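Local coordinates for tricorn protease (Thermoplasma acidophilum, PDB 1K32), which probably cleaves peptides downstream of the proteasome as a serine protease whose beta propellers are thought to gate substrate passage, at residues M202-S207 against F218-I222; A300-P305 against V622-K626. All blocks are in the same frame, centred on the assembly; numbering follows the deposited sequence.

Interaction 1: M202-S207 against F218-I222; sequences MSTHVS and FITDI
Thr204 and Thr220 meet through their hydroxyls, the two side chains roughly perpendicular. Thr204 OG1 donates to Thr220 OG1 over a short 2.5 Å, and Thr220 OG1 hands the chain on to His205 O at 2.8 Å, approaching from above the carbonyl plane, 56° out of it. With chi1 at -167°, Thr220 OG1 lies opposite its backbone N, which sets the hydroxyl between these two partners. A water spans the next step, accepting from His205 N and donating to Asp221 OD2, 2.8 Å away, while Asp221 OD1 is taken by Gly178 N; the buried Asp221 N has no partner. Beyond the threonines, Val206 CG1 rests obliquely on the Phe218 ring, 3.5 Å from CD1. Met202 SD makes an oblique Met-aromatic contact, 5.2 Å from the Phe218 ring centroid, though the placing of its methyl end is doubtful. Ser207 and Ile219 form an antiparallel hydrogen-bonded pair, with Ser207 N to Ile219 O and Ile219 N to Ser207 O both at 2.9 Å. Both His205 ring nitrogens are held, NE2 by Phe171 O and ND1 by Gly185 N. This is the blade-to-blade connection of a beta propeller: the loop after outermost strand 195-200 becomes strand 207-212, first of the next blade, and pairs with strand 215-220, its second.

Interaction 2: A300-P305 against V622-K626; sequences AEDFSP and VMVRK
Phe303 and Met623 dominate a side-chain contact between two blades of a beta propeller, with no hydrogen bond joining the strands. Strands 300-305 and 622-626 run roughly antiparallel, at 157°, but their axes stay 7.3 Å apart, too far for sheet pairing, so the gap is filled by residues reaching in from both. Phe303 and Met623 lie alongside each other, pointing opposite ways. Met623 CB lies in the ring plane at its edge, 3.7 Å from Phe303 CE1, and SD is also at the edge, 5.5 Å from the ring centroid, a Met-aromatic contact. An extended chi2 (-165°) carries Met623 SD to the Ser304-Pro305 peptide, 3.3 Å from Pro305 N and 3.5 Å from Pro305 CD, and the bend at chi3 turns CE back to Phe303 CD1. The contact lies where the seven-bladed propeller closes: strand 300-305 edges its first blade and strand 621-626 is second in its last, each blade built from its own consecutive strands, without the strand exchange of a Velcro closure. Arg625 borders the ring on its other flank, CB 4.1 Å from Phe303 CE2. Its chain folds back at chi2 and chi3, bringing NH1 within 4.1 Å of Phe303 CD2 with the guanidinium plane 87° from the ring, while NH2 bonds to Gly629 O. Arg614 of the last blade adds a cation-pi contact to Phe303, and its NH1 also pairs with Asp302 OD2, a carboxylate oxygen shared with Arg342 of the second blade.

In the fold
The two contacts belong to different beta propellers of one chain and do not touch: their centres are 50 Å apart, their nearest atoms about 33 Å, on opposite sides of the chain's centre. Interaction 1 comes first in sequence and is local, with only 10 residues between its segments, at the fifth blade of the six-bladed N-terminal propeller. Interaction 2 opens later and joins segments 317 residues apart, bringing the first and last of seven blades together. Interaction 1 links successive blades, whereas interaction 2 lies where the ring of blades closes. No other subunit touches either, so both are contacts within a single chain of the six-chain assembly.

Interaction 1: M202-S207 against F218-I222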
loop_
_atom_site.group_PDB
_atom_site.type_symbol
_atom_site.label_atom_id
_atom_site.label_comp_id
_atom_site.label_asym_id
_atom_site.label_seq_id
_atom_site.Cartn_x
_atom_site.Cartn_y
_atom_site.Cartn_z
ATOM N N MET A 202 -60.412 -49.642 -13.306
ATOM C CA MET A 202 -60.931 -50.076 -12.013
ATOM C C MET A 202 -60.750 -48.973 -10.981
ATOM O O MET A 202 -60.041 -47.997 -11.224
ATOM C CB MET A 202 -60.193 -51.337 -11.554
ATOM C CG MET A 202 -60.468 -52.553 -12.430
ATOM S SD MET A 202 -59.448 -53.994 -12.060
ATOM C CE MET A 202 -58.214 -53.787 -13.163
ATOM N N SER A 203 -61.387 -49.128 -9.825
ATOM C CA SER A 203 -61.274 -48.131 -8.781
ATOM C C SER A 203 -59.835 -48.024 -8.292
ATOM O O SER A 203 -59.401 -46.943 -7.894
ATOM C CB SER A 203 -62.205 -48.465 -7.609
ATOM O OG SER A 203 -61.814 -49.665 -6.970
ATOM N N THR A 204 -59.099 -49.136 -8.335
ATOM C CA THR A 204 -57.706 -49.166 -7.898
ATOM C C THR A 204 -56.708 -49.155 -9.064
ATOM O O THR A 204 -57.083 -49.259 -10.227
ATOM C CB THR A 204 -57.418 -50.406 -6.998
ATOM O OG1 THR A 204 -57.683 -51.611 -7.731
ATOM C CG2 THR A 204 -58.308 -50.375 -5.744
ATOM N N HIS A 205 -55.433 -49.037 -8.721
ATOM C CA HIS A 205 -54.325 -48.974 -9.669
ATOM C C HIS A 205 -53.939 -50.314 -10.300
ATOM O O HIS A 205 -53.718 -51.293 -9.606
ATOM C CB HIS A 205 -53.114 -48.391 -8.946
ATOM C CG HIS A 205 -51.855 -48.412 -9.752
ATOM N ND1 HIS A 205 -51.690 -47.657 -10.894
ATOM C CD2 HIS A 205 -50.677 -49.042 -9.544
ATOM C CE1 HIS A 205 -50.461 -47.815 -11.348
ATOM N NE2 HIS A 205 -49.825 -48.649 -10.547
ATOM N N VAL A 206 -53.836 -50.340 -11.623
ATOM C CA VAL A 206 -53.453 -51.554 -12.319
ATOM C C VAL A 206 -52.009 -51.400 -12.752
ATOM O O VAL A 206 -51.641 -50.380 -13.331
ATOM C CB VAL A 206 -54.342 -51.778 -13.557
ATOM C CG1 VAL A 206 -53.808 -52.933 -14.390
ATOM C CG2 VAL A 206 -55.771 -52.048 -13.113
ATOM N N SER A 207 -51.200 -52.417 -12.481
ATOM C CA SER A 207 -49.793 -52.374 -12.825
ATOM C C SER A 207 -49.300 -53.644 -13.516
ATOM O O SER A 207 -49.933 -54.699 -13.441
ATOM C CB SER A 207 -48.972 -52.153 -11.558
ATOM O OG SER A 207 -49.151 -53.235 -10.668
ATOM N N PHE A 218 -52.506 -58.838 -14.827
ATOM C CA PHE A 218 -51.964 -57.643 -14.201
ATOM C C PHE A 218 -52.098 -57.700 -12.691
ATOM O O PHE A 218 -52.667 -58.648 -12.130
ATOM C CB PHE A 218 -52.687 -56.399 -14.738
ATOM C CG PHE A 218 -54.181 -56.447 -14.576
ATOM C CD1 PHE A 218 -54.778 -56.114 -13.366
ATOM C CD2 PHE A 218 -54.994 -56.852 -15.635
ATOM C CE1 PHE A 218 -56.174 -56.187 -13.212
ATOM C CE2 PHE A 218 -56.380 -56.926 -15.495
ATOM C CZ PHE A 218 -56.974 -56.594 -14.276
ATOM N N ILE A 219 -51.601 -56.661 -12.036
ATOM C CA ILE A 219 -51.651 -56.600 -10.590
ATOM C C ILE A 219 -52.451 -55.418 -10.063
ATOM O O ILE A 219 -52.377 -54.309 -10.607
ATOM C CB ILE A 219 -50.220 -56.518 -10.006
ATOM C CG1 ILE A 219 -49.446 -57.798 -10.338
ATOM C CG2 ILE A 219 -50.281 -56.273 -8.490
ATOM C CD1 ILE A 219 -47.971 -57.726 -9.999
ATOM N N THR A 220 -53.233 -55.663 -9.007
ATOM C CA THR A 220 -53.995 -54.595 -8.359
ATOM C C THR A 220 -54.401 -55.012 -6.955
ATOM O O THR A 220 -54.394 -56.192 -6.628
ATOM C CB THR A 220 -55.241 -54.171 -9.164
ATOM O OG1 THR A 220 -55.744 -52.942 -8.626
ATOM C CG2 THR A 220 -56.321 -55.225 -9.099
ATOM N N ASP A 221 -54.733 -54.049 -6.113
ATOM C CA ASP A 221 -55.109 -54.377 -4.745
ATOM C C ASP A 221 -56.551 -53.989 -4.436
ATOM O O ASP A 221 -56.876 -53.581 -3.319
ATOM C CB ASP A 221 -54.142 -53.706 -3.760
ATOM C CG ASP A 221 -54.113 -52.190 -3.902
ATOM O OD1 ASP A 221 -53.240 -51.549 -3.278
ATOM O OD2 ASP A 221 -54.961 -51.635 -4.629
ATOM N N ILE A 222 -57.420 -54.151 -5.428
ATOM C CA ILE A 222 -58.819 -53.795 -5.257
ATOM C C ILE A 222 -59.496 -54.536 -4.107
ATOM O O ILE A 222 -60.506 -54.074 -3.586
ATOM C CB ILE A 222 -59.616 -54.048 -6.541
ATOM C CG1 ILE A 222 -61.022 -53.465 -6.388
ATOM C CG2 ILE A 222 -59.649 -55.540 -6.838
ATOM C CD1 ILE A 222 -61.790 -53.360 -7.669
HETATM O O HOH W 1 -53.998 -49.272 -5.815
#

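Interaction 2: A300-P305 against V622-K626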
loop_
_atom_site.group_PDB
_atom_site.type_symbol
_atom_site.label_atom_id
_atom_site.label_comp_id
_atom_site.label_asym_id
_atom_site.label_seq_id
_atom_site.Cartn_x
_atom_site.Cartn_y
_atom_site.Cartn_z
ATOM N N ALA A 300 -21.387 -34.772 5.812
ATOM C CA ALA A 300 -21.177 -33.832 6.898
ATOM C C ALA A 300 -22.452 -33.118 7.327
ATOM O O ALA A 300 -23.375 -32.908 6.536
ATOM C CB ALA A 300 -20.137 -32.811 6.498
ATOM N N GLU A 301 -22.474 -32.765 8.604
ATOM C CA GLU A 301 -23.572 -32.055 9.243
ATOM C C GLU A 301 -22.919 -31.326 10.421
ATOM O O GLU A 301 -21.726 -31.470 10.681
ATOM C CB GLU A 301 -24.614 -33.044 9.803
ATOM C CG GLU A 301 -25.095 -34.107 8.827
ATOM C CD GLU A 301 -25.942 -35.197 9.478
ATOM O OE1 GLU A 301 -25.383 -36.053 10.204
ATOM O OE2 GLU A 301 -27.177 -35.201 9.261
ATOM N N ASP A 302 -23.702 -30.515 11.105
ATOM C CA ASP A 302 -23.255 -29.831 12.309
ATOM C C ASP A 302 -21.729 -29.709 12.495
ATOM O O ASP A 302 -21.087 -30.663 12.932
ATOM C CB ASP A 302 -23.850 -30.599 13.493
ATOM C CG ASP A 302 -23.828 -29.814 14.779
ATOM O OD1 ASP A 302 -24.063 -30.424 15.846
ATOM O OD2 ASP A 302 -23.590 -28.591 14.720
ATOM N N PHE A 303 -21.148 -28.558 12.152
ATOM C CA PHE A 303 -19.715 -28.334 12.364
ATOM C C PHE A 303 -19.651 -27.272 13.460
ATOM O O PHE A 303 -20.410 -26.315 13.432
ATOM C CB PHE A 303 -19.030 -27.858 11.079
ATOM C CG PHE A 303 -19.533 -26.546 10.561
ATOM C CD1 PHE A 303 -18.978 -25.350 11.000
ATOM C CD2 PHE A 303 -20.566 -26.506 9.627
ATOM C CE1 PHE A 303 -19.444 -24.132 10.515
ATOM C CE2 PHE A 303 -21.039 -25.295 9.136
ATOM C CZ PHE A 303 -20.477 -24.105 9.579
ATOM N N SER A 304 -18.767 -27.436 14.436
ATOM C CA SER A 304 -18.714 -26.474 15.537
ATOM C C SER A 304 -17.314 -26.245 16.124
ATOM O O SER A 304 -16.488 -27.147 16.157
ATOM C CB SER A 304 -19.667 -26.960 16.637
ATOM O OG SER A 304 -20.112 -25.901 17.461
ATOM N N PRO A 305 -17.034 -25.024 16.599
ATOM C CA PRO A 305 -15.716 -24.736 17.179
ATOM C C PRO A 305 -15.594 -25.170 18.634
ATOM O O PRO A 305 -16.544 -25.059 19.406
ATOM C CB PRO A 305 -15.600 -23.228 17.031
ATOM C CG PRO A 305 -17.013 -22.784 17.248
ATOM C CD PRO A 305 -17.805 -23.779 16.423
ATOM N N VAL A 622 -14.672 -17.652 14.686
ATOM C CA VAL A 622 -15.828 -17.771 13.809
ATOM C C VAL A 622 -15.616 -18.910 12.814
ATOM O O VAL A 622 -14.547 -19.040 12.226
ATOM C CB VAL A 622 -16.048 -16.478 12.988
ATOM C CG1 VAL A 622 -17.310 -16.605 12.141
ATOM C CG2 VAL A 622 -16.137 -15.282 13.913
ATOM N N MET A 623 -16.632 -19.747 12.651
ATOM C CA MET A 623 -16.563 -20.833 11.685
ATOM C C MET A 623 -17.666 -20.553 10.676
ATOM O O MET A 623 -18.779 -20.180 11.051
ATOM C CB MET A 623 -16.816 -22.189 12.342
ATOM C CG MET A 623 -15.687 -22.694 13.220
ATOM S SD MET A 623 -15.910 -24.444 13.551
ATOM C CE MET A 623 -15.416 -25.124 11.979
ATOM N N VAL A 624 -17.360 -20.708 9.397
ATOM C CA VAL A 624 -18.373 -20.471 8.383
ATOM C C VAL A 624 -18.315 -21.514 7.291
ATOM O O VAL A 624 -17.309 -22.202 7.114
ATOM C CB VAL A 624 -18.215 -19.084 7.698
ATOM C CG1 VAL A 624 -18.358 -17.965 8.719
ATOM C CG2 VAL A 624 -16.871 -19.002 6.983
ATOM N N ARG A 625 -19.424 -21.623 6.575
ATOM C CA ARG A 625 -19.548 -22.502 5.431
ATOM C C ARG A 625 -19.728 -21.468 4.317
ATOM O O ARG A 625 -20.460 -20.487 4.490
ATOM C CB ARG A 625 -20.800 -23.373 5.553
ATOM C CG ARG A 625 -21.243 -24.037 4.257
ATOM C CD ARG A 625 -20.545 -25.348 4.005
ATOM N NE ARG A 625 -20.904 -26.353 5.002
ATOM C CZ ARG A 625 -20.388 -27.576 5.039
ATOM N NH1 ARG A 625 -20.763 -28.429 5.985
ATOM N NH2 ARG A 625 -19.498 -27.943 4.126
ATOM N N LYS A 626 -19.033 -21.650 3.201
ATOM C CA LYS A 626 -19.166 -20.716 2.098
ATOM C C LYS A 626 -19.910 -21.370 0.943
ATOM O O LYS A 626 -20.223 -22.558 0.994
ATOM C CB LYS A 626 -17.789 -20.215 1.650
ATOM C CG LYS A 626 -17.081 -19.416 2.729
ATOM C CD LYS A 626 -15.868 -18.670 2.211
ATOM C CE LYS A 626 -15.202 -17.900 3.348
ATOM N NZ LYS A 626 -14.139 -16.996 2.875
#